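Long-range contacts in peroxisomal fatty acid beta-oxidation multifunctional protein MFP2 (Arabidopsis thaliana, PDB 2WTB), which hydrates long-chain enoyl-CoA and dehydrogenates 3-hydroxyacyl-CoA in peroxisomal fatty acid beta-oxidation during seed germination: residues V18-L23 with V56-K61; L459-R464 with F496-M501; L521-I526 with G534-C539. One frame throughout, in Å; residues are numbered along the deposited sequence.

Interaction 1 of 3, residues V18-L23 with V56-K61; sequences VAVITL and VITGAK
Val18 meets the second strand through one methyl, its CG1 lying 3.6 Å from CG2 of Val56. That branch is anti to the backbone N (chi1 -174°), and the two valines, both packed on helix 193-205, cross at a slant. At Ala19 the backbone takes over: its O accepts from Val56 N at 2.7 Å. Val20 pairs with Val56, and its CG1 lies near CG2 of Thr58 on the face these residues share. Ile21 uses both backbone groups, N to Val56 O (2.8 Å) and O to Thr58 N (2.9 Å), the regular ladder of a parallel pair. Its side chain turns to the other face with that of Ile57, and both rest on Tyr43 of helix 33-46. These are the two strands of a beta-alpha-beta unit, that helix being the crossover, in the hydratase/isomerase part of the protein. Thr22 lies alongside Thr58, both pointing the same way, while its CG2 sits 3.8 Å from CB of Ala60. Thr58 OG1 bonds instead to Ala108 O on the next strand. Leu23 donates its N to Thr58 O at 2.7 Å and lays CG near CG2 of Ile57. Its O then takes Ala60 N in a more bent bond, 140° at the hydrogen; the side chain of Leu23 is about 11 Å from that of Glu119, the predicted nucleophile.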
ATOM      1  N   VAL A  18     -33.827 -27.844  -0.630  1.00 53.61           N
ATOM      2  CA  VAL A  18     -32.659 -27.048  -0.271  1.00 54.80           C
ATOM      3  C   VAL A  18     -32.893 -25.562  -0.534  1.00 57.97           C
ATOM      4  O   VAL A  18     -33.302 -25.168  -1.627  1.00 49.65           O
ATOM      5  CB  VAL A  18     -31.398 -27.499  -1.033  1.00 43.81           C
ATOM      6  CG1 VAL A  18     -30.182 -26.750  -0.517  1.00 40.88           C
ATOM      7  CG2 VAL A  18     -31.198 -28.998  -0.893  1.00 41.66           C
ATOM      8  N   ALA A  19     -32.630 -24.742   0.478  1.00 51.55           N
ATOM      9  CA  ALA A  19     -32.763 -23.299   0.345  1.00 47.80           C
ATOM     10  C   ALA A  19     -31.427 -22.666  -0.039  1.00 54.33           C
ATOM     11  O   ALA A  19     -30.449 -22.762   0.701  1.00 64.23           O
ATOM     12  CB  ALA A  19     -33.293 -22.692   1.640  1.00 43.15           C
ATOM     13  N   VAL A  20     -31.396 -22.021  -1.202  1.00 51.18           N
ATOM     14  CA  VAL A  20     -30.198 -21.343  -1.682  1.00 45.98           C
ATOM     15  C   VAL A  20     -30.288 -19.845  -1.421  1.00 51.38           C
ATOM     16  O   VAL A  20     -31.205 -19.180  -1.900  1.00 68.85           O
ATOM     17  CB  VAL A  20     -30.000 -21.558  -3.192  1.00 48.88           C
ATOM     18  CG1 VAL A  20     -28.701 -20.913  -3.654  1.00 45.86           C
ATOM     19  CG2 VAL A  20     -30.019 -23.041  -3.524  1.00 54.55           C
ATOM     20  N   ILE A  21     -29.330 -19.318  -0.665  1.00 41.75           N
ATOM     21  CA  ILE A  21     -29.297 -17.899  -0.336  1.00 42.92           C
ATOM     22  C   ILE A  21     -28.160 -17.206  -1.074  1.00 54.85           C
ATOM     23  O   ILE A  21     -26.992 -17.553  -0.891  1.00 55.70           O
ATOM     24  CB  ILE A  21     -29.102 -17.684   1.175  1.00 47.26           C
ATOM     25  CG1 ILE A  21     -30.173 -18.435   1.964  1.00 47.29           C
ATOM     26  CG2 ILE A  21     -29.117 -16.201   1.518  1.00 38.57           C
ATOM     27  CD1 ILE A  21     -30.041 -18.263   3.452  1.00 45.25           C
ATOM     28  N   THR A  22     -28.504 -16.223  -1.904  1.00 51.33           N
ATOM     29  CA  THR A  22     -27.504 -15.487  -2.672  1.00 51.21           C
ATOM     30  C   THR A  22     -27.195 -14.135  -2.040  1.00 57.74           C
ATOM     31  O   THR A  22     -28.093 -13.323  -1.818  1.00 60.73           O
ATOM     32  CB  THR A  22     -27.946 -15.259  -4.135  1.00 53.17           C
ATOM     33  OG1 THR A  22     -28.337 -16.504  -4.726  1.00 47.03           O
ATOM     34  CG2 THR A  22     -26.810 -14.648  -4.948  1.00 41.64           C
ATOM     35  N   LEU A  23     -25.919 -13.900  -1.753  1.00 53.10           N
ATOM     36  CA  LEU A  23     -25.484 -12.623  -1.206  1.00 44.06           C
ATOM     37  C   LEU A  23     -25.344 -11.605  -2.329  1.00 53.94           C
ATOM     38  O   LEU A  23     -24.574 -11.803  -3.269  1.00 62.40           O
ATOM     39  CB  LEU A  23     -24.157 -12.781  -0.463  1.00 44.04           C
ATOM     40  CG  LEU A  23     -24.079 -13.888   0.595  1.00 48.44           C
ATOM     41  CD1 LEU A  23     -22.669 -13.989   1.155  1.00 51.54           C
ATOM     42  CD2 LEU A  23     -25.089 -13.663   1.711  1.00 36.46           C
ATOM     43  N   VAL A  56     -28.023 -23.608   1.555  1.00 47.03           N
ATOM     44  CA  VAL A  56     -26.786 -23.366   0.834  1.00 40.28           C
ATOM     45  C   VAL A  56     -26.601 -21.862   0.693  1.00 39.26           C
ATOM     46  O   VAL A  56     -27.567 -21.133   0.482  1.00 45.99           O
ATOM     47  CB  VAL A  56     -26.799 -24.038  -0.552  1.00 38.66           C
ATOM     48  CG1 VAL A  56     -25.615 -23.572  -1.388  1.00 32.41           C
ATOM     49  CG2 VAL A  56     -26.790 -25.553  -0.401  1.00 40.38           C
ATOM     50  N   ILE A  57     -25.366 -21.396   0.840  1.00 34.73           N
ATOM     51  CA  ILE A  57     -25.080 -19.974   0.721  1.00 37.38           C
ATOM     52  C   ILE A  57     -24.077 -19.716  -0.395  1.00 50.12           C
ATOM     53  O   ILE A  57     -23.060 -20.401  -0.505  1.00 42.52           O
ATOM     54  CB  ILE A  57     -24.520 -19.386   2.029  1.00 37.90           C
ATOM     55  CG1 ILE A  57     -25.434 -19.715   3.213  1.00 39.19           C
ATOM     56  CG2 ILE A  57     -24.324 -17.878   1.886  1.00 35.34           C
ATOM     57  CD1 ILE A  57     -24.956 -19.125   4.543  1.00 29.55           C
ATOM     58  N   THR A  58     -24.372 -18.724  -1.225  1.00 52.73           N
ATOM     59  CA  THR A  58     -23.474 -18.350  -2.307  1.00 46.22           C
ATOM     60  C   THR A  58     -23.616 -16.864  -2.611  1.00 40.71           C
ATOM     61  O   THR A  58     -24.556 -16.218  -2.151  1.00 41.58           O
ATOM     62  CB  THR A  58     -23.750 -19.176  -3.577  1.00 51.26           C
ATOM     63  OG1 THR A  58     -22.827 -18.802  -4.605  1.00 59.78           O
ATOM     64  CG2 THR A  58     -25.171 -18.947  -4.062  1.00 43.00           C
ATOM     65  N   GLY A  59     -22.673 -16.325  -3.376  1.00 44.42           N
ATOM     66  CA  GLY A  59     -22.694 -14.917  -3.723  1.00 59.28           C
ATOM     67  C   GLY A  59     -23.142 -14.676  -5.151  1.00 67.65           C
ATOM     68  O   GLY A  59     -23.202 -15.604  -5.958  1.00 68.99           O
ATOM     69  N   ALA A  60     -23.458 -13.424  -5.465  1.00 63.57           N
ATOM     70  CA  ALA A  60     -23.890 -13.061  -6.809  1.00 60.83           C
ATOM     71  C   ALA A  60     -22.702 -12.741  -7.709  1.00 56.78           C
ATOM     72  O   ALA A  60     -21.654 -12.298  -7.240  1.00 53.08           O
ATOM     73  CB  ALA A  60     -24.846 -11.880  -6.758  1.00 65.81           C
ATOM     74  N   LYS A  61     -22.871 -12.976  -9.005  1.00 61.49           N
ATOM     75  CA  LYS A  61     -21.855 -12.620  -9.988  1.00 66.06           C
ATOM     76  C   LYS A  61     -20.501 -13.266  -9.696  1.00 67.24           C
ATOM     77  O   LYS A  61     -19.471 -12.591  -9.698  1.00 72.58           O
ATOM     78  CB  LYS A  61     -21.707 -11.099 -10.063  1.00 72.62           C
ATOM     79  CG  LYS A  61     -22.956 -10.377 -10.541  1.00 84.42           C
ATOM     80  CD  LYS A  61     -22.925  -8.903 -10.157  1.00104.65           C
ATOM     81  CE  LYS A  61     -21.648  -8.226 -10.633  1.00114.58           C
ATOM     82  NZ  LYS A  61     -21.538  -6.822 -10.142  1.00108.96           N
TER

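Interaction 2 of 3, residues L459-R464 with F496-M501; sequences LLEIVR and FAVNRM
One face of the Phe496 ring is covered by Val463, whose CG2 stands 3.5 Å from the ring centroid and only 5° off its normal, a CH-pi contact close to the centre. Val463 CG1, the other methyl, leans on the rim of the ring, 3.6 Å from CE1 of Phe496. At the edge, near the ring plane, Glu461 OE1 approaches CD2 of Phe496 at 3.4 Å, the carboxylate turned steeply to the ring. His449, on the neighbouring strand, makes an edge-to-face pair with the same phenyl.

The second oxygen of that carboxylate takes the direct bonds to the backbone. OE2 of Glu461 accepts two backbone N-H groups on its syn side, from opposite faces of the carboxylate plane: Val498 N at 2.8 Å in a nearly straight bond, and Ala497 N at 3.1 Å in a more bent one. OE1 accepts a hydrogen bond from a water that in turn accepts from Asn499 N, so Glu461 meets the amides of Ala497 and Val498 directly and that of Asn499 through the water, where the chain enters helix 498-514. The chain of Glu461 runs extended beyond CG (chi2 -173°), which carries the acid from the strand across to the helix. Strand 459-464 belongs to the sheet of the Rossmann-type NAD-binding domain and runs antiparallel to strand 445-450 and parallel to strand 486-491; the helix opens the C-terminal dehydrogenase domain, so the contact ties the two domains where one leads into the other. Next to the acid, Val498 offers CG2 to CD2 of Leu459 at 3.5 Å, the side chains sliding past each other in opposite directions. Phe451 touches both of them, and helix 651-662 packs on the pair through Met660 and Ala657.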
ATOM      1  N   LEU A 459       5.230   3.579  -5.927  1.00 69.61           N
ATOM      2  CA  LEU A 459       4.752   4.926  -6.210  1.00 61.72           C
ATOM      3  C   LEU A 459       5.100   5.390  -7.617  1.00 74.89           C
ATOM      4  O   LEU A 459       6.120   4.997  -8.184  1.00 81.94           O
ATOM      5  CB  LEU A 459       5.307   5.923  -5.194  1.00 53.87           C
ATOM      6  CG  LEU A 459       4.679   7.316  -5.224  1.00 60.65           C
ATOM      7  CD1 LEU A 459       3.273   7.269  -4.643  1.00 61.39           C
ATOM      8  CD2 LEU A 459       5.540   8.312  -4.469  1.00 59.37           C
ATOM      9  N   LEU A 460       4.233   6.233  -8.167  1.00 65.58           N
ATOM     10  CA  LEU A 460       4.480   6.884  -9.442  1.00 56.56           C
ATOM     11  C   LEU A 460       3.979   8.318  -9.379  1.00 54.32           C
ATOM     12  O   LEU A 460       2.800   8.560  -9.127  1.00 61.22           O
ATOM     13  CB  LEU A 460       3.777   6.143 -10.578  1.00 59.84           C
ATOM     14  CG  LEU A 460       3.697   6.908 -11.901  1.00 50.00           C
ATOM     15  CD1 LEU A 460       5.090   7.299 -12.386  1.00 46.24           C
ATOM     16  CD2 LEU A 460       2.959   6.096 -12.954  1.00 49.12           C
ATOM     17  N   GLU A 461       4.881   9.267  -9.597  1.00 53.16           N
ATOM     18  CA  GLU A 461       4.501  10.672  -9.633  1.00 58.30           C
ATOM     19  C   GLU A 461       4.172  11.107 -11.054  1.00 51.49           C
ATOM     20  O   GLU A 461       5.053  11.177 -11.907  1.00 60.33           O
ATOM     21  CB  GLU A 461       5.618  11.553  -9.072  1.00 50.31           C
ATOM     22  CG  GLU A 461       5.512  11.839  -7.587  1.00 54.41           C
ATOM     23  CD  GLU A 461       6.541  12.858  -7.120  1.00 67.20           C
ATOM     24  OE1 GLU A 461       7.612  12.963  -7.758  1.00 67.45           O
ATOM     25  OE2 GLU A 461       6.278  13.556  -6.116  1.00 61.77           O
ATOM     26  N   ILE A 462       2.897  11.383 -11.304  1.00 48.80           N
ATOM     27  CA  ILE A 462       2.480  11.966 -12.574  1.00 47.01           C
ATOM     28  C   ILE A 462       2.567  13.478 -12.458  1.00 48.58           C
ATOM     29  O   ILE A 462       1.736  14.107 -11.802  1.00 59.81           O
ATOM     30  CB  ILE A 462       1.042  11.558 -12.946  1.00 46.17           C
ATOM     31  CG1 ILE A 462       0.966  10.054 -13.203  1.00 44.16           C
ATOM     32  CG2 ILE A 462       0.571  12.317 -14.170  1.00 41.98           C
ATOM     33  CD1 ILE A 462      -0.422   9.572 -13.530  1.00 45.17           C
ATOM     34  N   VAL A 463       3.587  14.056 -13.080  1.00 46.45           N
ATOM     35  CA  VAL A 463       3.821  15.493 -12.995  1.00 52.46           C
ATOM     36  C   VAL A 463       3.151  16.238 -14.146  1.00 51.16           C
ATOM     37  O   VAL A 463       3.571  16.129 -15.298  1.00 51.61           O
ATOM     38  CB  VAL A 463       5.327  15.819 -12.991  1.00 58.03           C
ATOM     39  CG1 VAL A 463       5.543  17.313 -12.836  1.00 58.91           C
ATOM     40  CG2 VAL A 463       6.032  15.058 -11.877  1.00 67.58           C
ATOM     41  N   ARG A 464       2.109  16.996 -13.822  1.00 44.35           N
ATOM     42  CA  ARG A 464       1.382  17.771 -14.820  1.00 47.50           C
ATOM     43  C   ARG A 464       1.952  19.180 -14.895  1.00 40.12           C
ATOM     44  O   ARG A 464       2.528  19.675 -13.930  1.00 46.07           O
ATOM     45  CB  ARG A 464      -0.101  17.850 -14.451  1.00 40.15           C
ATOM     46  CG  ARG A 464      -0.416  19.017 -13.529  1.00 49.31           C
ATOM     47  CD  ARG A 464      -1.408  18.651 -12.440  1.00 53.77           C
ATOM     48  NE  ARG A 464      -2.792  18.812 -12.864  1.00 61.98           N
ATOM     49  CZ  ARG A 464      -3.784  19.126 -12.039  1.00 59.30           C
ATOM     50  NH1 ARG A 464      -3.536  19.321 -10.753  1.00 37.99           N
ATOM     51  NH2 ARG A 464      -5.022  19.255 -12.501  1.00 68.62           N
ATOM     52  N   PHE A 496       8.929  18.335  -7.291  1.00 57.74           N
ATOM     53  CA  PHE A 496       7.533  17.912  -7.310  1.00 51.91           C
ATOM     54  C   PHE A 496       6.937  17.805  -5.904  1.00 52.73           C
ATOM     55  O   PHE A 496       6.780  18.812  -5.212  1.00 58.23           O
ATOM     56  CB  PHE A 496       7.385  16.586  -8.059  1.00 50.53           C
ATOM     57  CG  PHE A 496       8.179  16.520  -9.332  1.00 54.15           C
ATOM     58  CD1 PHE A 496       8.136  17.563 -10.244  1.00 57.77           C
ATOM     59  CD2 PHE A 496       8.960  15.415  -9.622  1.00 65.53           C
ATOM     60  CE1 PHE A 496       8.865  17.507 -11.418  1.00 53.32           C
ATOM     61  CE2 PHE A 496       9.691  15.352 -10.796  1.00 65.74           C
ATOM     62  CZ  PHE A 496       9.643  16.400 -11.695  1.00 58.01           C
ATOM     63  N   ALA A 497       6.612  16.586  -5.485  1.00 57.05           N
ATOM     64  CA  ALA A 497       6.000  16.369  -4.176  1.00 60.93           C
ATOM     65  C   ALA A 497       6.887  15.568  -3.224  1.00 64.45           C
ATOM     66  O   ALA A 497       7.232  16.041  -2.144  1.00 63.92           O
ATOM     67  CB  ALA A 497       4.647  15.692  -4.325  1.00 56.42           C
ATOM     68  N   VAL A 498       7.248  14.356  -3.631  1.00 69.96           N
ATOM     69  CA  VAL A 498       7.979  13.434  -2.764  1.00 72.98           C
ATOM     70  C   VAL A 498       9.347  13.962  -2.331  1.00 69.92           C
ATOM     71  O   VAL A 498       9.608  14.127  -1.141  1.00 62.21           O
ATOM     72  CB  VAL A 498       8.157  12.059  -3.434  1.00 66.19           C
ATOM     73  CG1 VAL A 498       8.943  11.126  -2.528  1.00 61.42           C
ATOM     74  CG2 VAL A 498       6.801  11.464  -3.780  1.00 53.61           C
ATOM     75  N   ASN A 499      10.219  14.220  -3.300  1.00 72.42           N
ATOM     76  CA  ASN A 499      11.567  14.691  -3.005  1.00 59.73           C
ATOM     77  C   ASN A 499      11.601  16.067  -2.349  1.00 60.86           C
ATOM     78  O   ASN A 499      12.400  16.307  -1.448  1.00 57.04           O
ATOM     79  CB  ASN A 499      12.429  14.684  -4.268  1.00 61.65           C
ATOM     80  CG  ASN A 499      12.769  13.282  -4.726  1.00 72.41           C
ATOM     81  OD1 ASN A 499      13.358  13.089  -5.790  1.00 77.27           O
ATOM     82  ND2 ASN A 499      12.401  12.293  -3.921  1.00 76.69           N
ATOM     83  N   ARG A 500      10.738  16.970  -2.802  1.00 75.86           N
ATOM     84  CA  ARG A 500      10.662  18.299  -2.207  1.00 77.51           C
ATOM     85  C   ARG A 500      10.186  18.217  -0.761  1.00 69.93           C
ATOM     86  O   ARG A 500      10.577  19.017   0.084  1.00 69.12           O
ATOM     87  CB  ARG A 500       9.721  19.202  -3.005  1.00 70.48           C
ATOM     88  CG  ARG A 500       9.527  20.567  -2.368  1.00 74.13           C
ATOM     89  CD  ARG A 500       8.446  21.370  -3.060  1.00 78.21           C
ATOM     90  NE  ARG A 500       8.175  22.618  -2.352  1.00 75.24           N
ATOM     91  CZ  ARG A 500       7.217  23.473  -2.686  1.00 68.82           C
ATOM     92  NH1 ARG A 500       6.431  23.219  -3.724  1.00 65.49           N
ATOM     93  NH2 ARG A 500       7.042  24.583  -1.982  1.00 60.94           N
ATOM     94  N   MET A 501       9.335  17.236  -0.494  1.00 70.12           N
ATOM     95  CA  MET A 501       8.741  17.051   0.819  1.00 69.16           C
ATOM     96  C   MET A 501       9.798  16.681   1.853  1.00 77.96           C
ATOM     97  O   MET A 501       9.810  17.212   2.965  1.00 76.20           O
ATOM     98  CB  MET A 501       7.702  15.938   0.741  1.00 68.96           C
ATOM     99  CG  MET A 501       6.485  16.131   1.610  1.00 70.13           C
ATOM    100  SD  MET A 501       5.317  14.789   1.336  1.00 80.75           S
ATOM    101  CE  MET A 501       3.867  15.441   2.150  1.00193.38           C
TER
HETATM  102  O   HOH W   1       9.681  14.127  -6.091  1.00 66.69           O

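Interaction 3 of 3, residues L521-I526 with G534-C539; sequences LIDRAI and GPFRLC
Asp523 reaches across from helix 519-529 and grips the first turn of helix 535-542 with both carboxylate oxygens. OD1 accepts from Phe536 N at 3.2 Å, and OD2 from Arg537 N at 2.8 Å, each met on its syn side. CG stands beside the backbone N of Asp523 (chi1 -76°), which swings the carboxylate round to these two amides. The approach is close because Gly534, the N-cap residue of the second helix, has no side chain: its CA lies 3.5 Å from CG of Asp523. The edge of the Phe536 ring also meets the acid, with CD1 near OD1, and farther along that edge CE1 touches CB of Ile522. With an alanine here in place of Asp523 both acceptors go, and the amides of Phe536 and Arg537 would probably be left without these partners.

The apolar side is tight as well: CG of Pro535 packs against both CD1 of Ile526, 3.5 Å away, and CG2 of Ile522 at 3.9 Å. Toward solvent the contact thins out. The side chain of Arg537 touches Asp523 through CB alone, and its bent chain carries the guanidinium away, leaving NE 6.5 Å from OD2, so no salt bridge forms. A short turn joins the two helices, whose segments 521-526 and 535-539 run nearly at right angles, 99° between their directions, within the helical C-terminal dehydrogenase domain. Helix 498-514 backs the corner, Tyr505 touching Ile526 and Pro535, and Met510 and Val513 meeting Phe536; helix 624-644 packs on Ile522 and Ile526.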
ATOM      1  N   LEU A 521      22.422   8.097  17.149  1.00 93.04           N
ATOM      2  CA  LEU A 521      21.248   8.266  17.997  1.00 89.22           C
ATOM      3  C   LEU A 521      20.080   8.744  17.141  1.00 88.28           C
ATOM      4  O   LEU A 521      18.957   8.258  17.275  1.00 90.06           O
ATOM      5  CB  LEU A 521      21.524   9.271  19.117  1.00 86.42           C
ATOM      6  CG  LEU A 521      22.656   8.952  20.097  1.00103.04           C
ATOM      7  CD1 LEU A 521      22.780  10.051  21.145  1.00105.78           C
ATOM      8  CD2 LEU A 521      22.442   7.599  20.759  1.00101.53           C
ATOM      9  N   ILE A 522      20.357   9.701  16.259  1.00 83.01           N
ATOM     10  CA  ILE A 522      19.357  10.212  15.330  1.00 85.08           C
ATOM     11  C   ILE A 522      18.704   9.066  14.564  1.00 85.70           C
ATOM     12  O   ILE A 522      17.481   8.925  14.559  1.00 86.26           O
ATOM     13  CB  ILE A 522      19.979  11.185  14.308  1.00 80.56           C
ATOM     14  CG1 ILE A 522      20.718  12.322  15.017  1.00 77.98           C
ATOM     15  CG2 ILE A 522      18.908  11.736  13.373  1.00 75.24           C
ATOM     16  CD1 ILE A 522      19.806  13.341  15.663  1.00 77.57           C
ATOM     17  N   ASP A 523      19.532   8.248  13.920  1.00 82.39           N
ATOM     18  CA  ASP A 523      19.046   7.125  13.126  1.00 89.39           C
ATOM     19  C   ASP A 523      18.210   6.154  13.949  1.00 91.51           C
ATOM     20  O   ASP A 523      17.148   5.714  13.509  1.00 93.33           O
ATOM     21  CB  ASP A 523      20.211   6.386  12.464  1.00 93.89           C
ATOM     22  CG  ASP A 523      20.764   7.129  11.264  1.00103.65           C
ATOM     23  OD1 ASP A 523      20.390   8.304  11.066  1.00111.80           O
ATOM     24  OD2 ASP A 523      21.569   6.538  10.515  1.00101.74           O
ATOM     25  N   ARG A 524      18.689   5.824  15.144  1.00 89.32           N
ATOM     26  CA  ARG A 524      17.995   4.873  16.005  1.00 90.12           C
ATOM     27  C   ARG A 524      16.645   5.416  16.465  1.00 91.45           C
ATOM     28  O   ARG A 524      15.655   4.685  16.519  1.00 86.89           O
ATOM     29  CB  ARG A 524      18.861   4.512  17.215  1.00 89.62           C
ATOM     30  N   ALA A 525      16.609   6.702  16.794  1.00 74.36           N
ATOM     31  CA  ALA A 525      15.380   7.329  17.258  1.00 84.31           C
ATOM     32  C   ALA A 525      14.323   7.318  16.163  1.00 81.21           C
ATOM     33  O   ALA A 525      13.133   7.141  16.431  1.00 71.01           O
ATOM     34  CB  ALA A 525      15.652   8.753  17.712  1.00 83.60           C
ATOM     35  N   ILE A 526      14.773   7.497  14.926  1.00 92.03           N
ATOM     36  CA  ILE A 526      13.876   7.646  13.787  1.00 90.66           C
ATOM     37  C   ILE A 526      13.530   6.309  13.130  1.00 88.89           C
ATOM     38  O   ILE A 526      12.445   6.147  12.569  1.00 83.27           O
ATOM     39  CB  ILE A 526      14.460   8.628  12.751  1.00 80.92           C
ATOM     40  CG1 ILE A 526      14.566  10.026  13.365  1.00 76.07           C
ATOM     41  CG2 ILE A 526      13.609   8.656  11.495  1.00 81.18           C
ATOM     42  CD1 ILE A 526      15.226  11.048  12.469  1.00 76.35           C
ATOM     43  N   GLY A 534      17.372   5.189   9.043  1.00 91.82           N
ATOM     44  CA  GLY A 534      17.692   6.471   9.637  1.00 81.78           C
ATOM     45  C   GLY A 534      18.104   7.450   8.558  1.00 80.42           C
ATOM     46  O   GLY A 534      18.489   7.038   7.467  1.00 75.88           O
ATOM     47  N   PRO A 535      18.023   8.756   8.855  1.00 84.33           N
ATOM     48  CA  PRO A 535      18.391   9.800   7.894  1.00 83.43           C
ATOM     49  C   PRO A 535      19.753   9.538   7.258  1.00 84.01           C
ATOM     50  O   PRO A 535      19.869   9.523   6.033  1.00 79.31           O
ATOM     51  CB  PRO A 535      18.451  11.059   8.758  1.00 92.57           C
ATOM     52  CG  PRO A 535      17.494  10.793   9.862  1.00 96.42           C
ATOM     53  CD  PRO A 535      17.572   9.317  10.140  1.00 91.97           C
ATOM     54  N   PHE A 536      20.769   9.330   8.088  1.00 89.88           N
ATOM     55  CA  PHE A 536      22.120   9.087   7.597  1.00 95.81           C
ATOM     56  C   PHE A 536      22.245   7.684   7.014  1.00100.26           C
ATOM     57  O   PHE A 536      22.843   7.488   5.957  1.00 94.02           O
ATOM     58  CB  PHE A 536      23.138   9.300   8.720  1.00 90.80           C
ATOM     59  CG  PHE A 536      23.009  10.631   9.402  1.00 92.96           C
ATOM     60  CD1 PHE A 536      22.254  10.762  10.556  1.00 92.81           C
ATOM     61  CD2 PHE A 536      23.627  11.755   8.880  1.00 92.37           C
ATOM     62  CE1 PHE A 536      22.126  11.989  11.181  1.00 94.30           C
ATOM     63  CE2 PHE A 536      23.501  12.983   9.499  1.00 90.87           C
ATOM     64  CZ  PHE A 536      22.749  13.099  10.651  1.00 93.89           C
ATOM     65  N   ARG A 537      21.668   6.712   7.713  1.00108.12           N
ATOM     66  CA  ARG A 537      21.669   5.328   7.260  1.00113.90           C
ATOM     67  C   ARG A 537      21.074   5.215   5.859  1.00113.94           C
ATOM     68  O   ARG A 537      21.583   4.481   5.012  1.00111.04           O
ATOM     69  CB  ARG A 537      20.897   4.456   8.252  1.00118.78           C
ATOM     70  CG  ARG A 537      20.589   3.050   7.773  1.00117.93           C
ATOM     71  CD  ARG A 537      21.827   2.320   7.296  1.00115.80           C
ATOM     72  NE  ARG A 537      21.604   0.878   7.251  1.00112.71           N
ATOM     73  CZ  ARG A 537      22.282   0.040   6.475  1.00108.30           C
ATOM     74  NH1 ARG A 537      23.222   0.502   5.664  1.00102.86           N
ATOM     75  NH2 ARG A 537      22.011  -1.257   6.506  1.00108.63           N
ATOM     76  N   LEU A 538      19.995   5.955   5.623  1.00114.19           N
ATOM     77  CA  LEU A 538      19.348   5.992   4.316  1.00104.53           C
ATOM     78  C   LEU A 538      20.171   6.813   3.331  1.00 97.67           C
ATOM     79  O   LEU A 538      20.182   6.539   2.131  1.00 90.85           O
ATOM     80  CB  LEU A 538      17.931   6.563   4.442  1.00 99.66           C
ATOM     81  CG  LEU A 538      17.156   6.900   3.164  1.00 85.49           C
ATOM     82  CD1 LEU A 538      15.661   6.678   3.365  1.00 75.78           C
ATOM     83  CD2 LEU A 538      17.439   8.327   2.709  1.00 75.49           C
ATOM     84  N   CYS A 539      20.863   7.822   3.850  1.00104.82           N
ATOM     85  CA  CYS A 539      21.696   8.687   3.024  1.00110.12           C
ATOM     86  C   CYS A 539      22.847   7.908   2.394  1.00112.66           C
ATOM     87  O   CYS A 539      23.267   8.198   1.274  1.00107.84           O
ATOM     88  CB  CYS A 539      22.239   9.852   3.855  1.00107.20           C
ATOM     89  SG  CYS A 539      23.089  11.119   2.894  1.00110.64           S
TER

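The three contacts follow one another along the chain. Interaction 1 lies in the hydratase/isomerase part, its centre about 46 Å from that of interaction 2 and on the opposite side of the chain's centre; interactions 2 and 3 are neighbours, with centres about 23 Å apart. Helix 498-514 links that pair: it begins in interaction 2 and lines the back of interaction 3. The first two are buried, the third partly exposed. Interaction 1 is held by backbone pairing within a sheet, whereas the other two each set a carboxylate against amides at a helix start, from a strand across a domain boundary in one case and from a sequence-adjacent helix in the other.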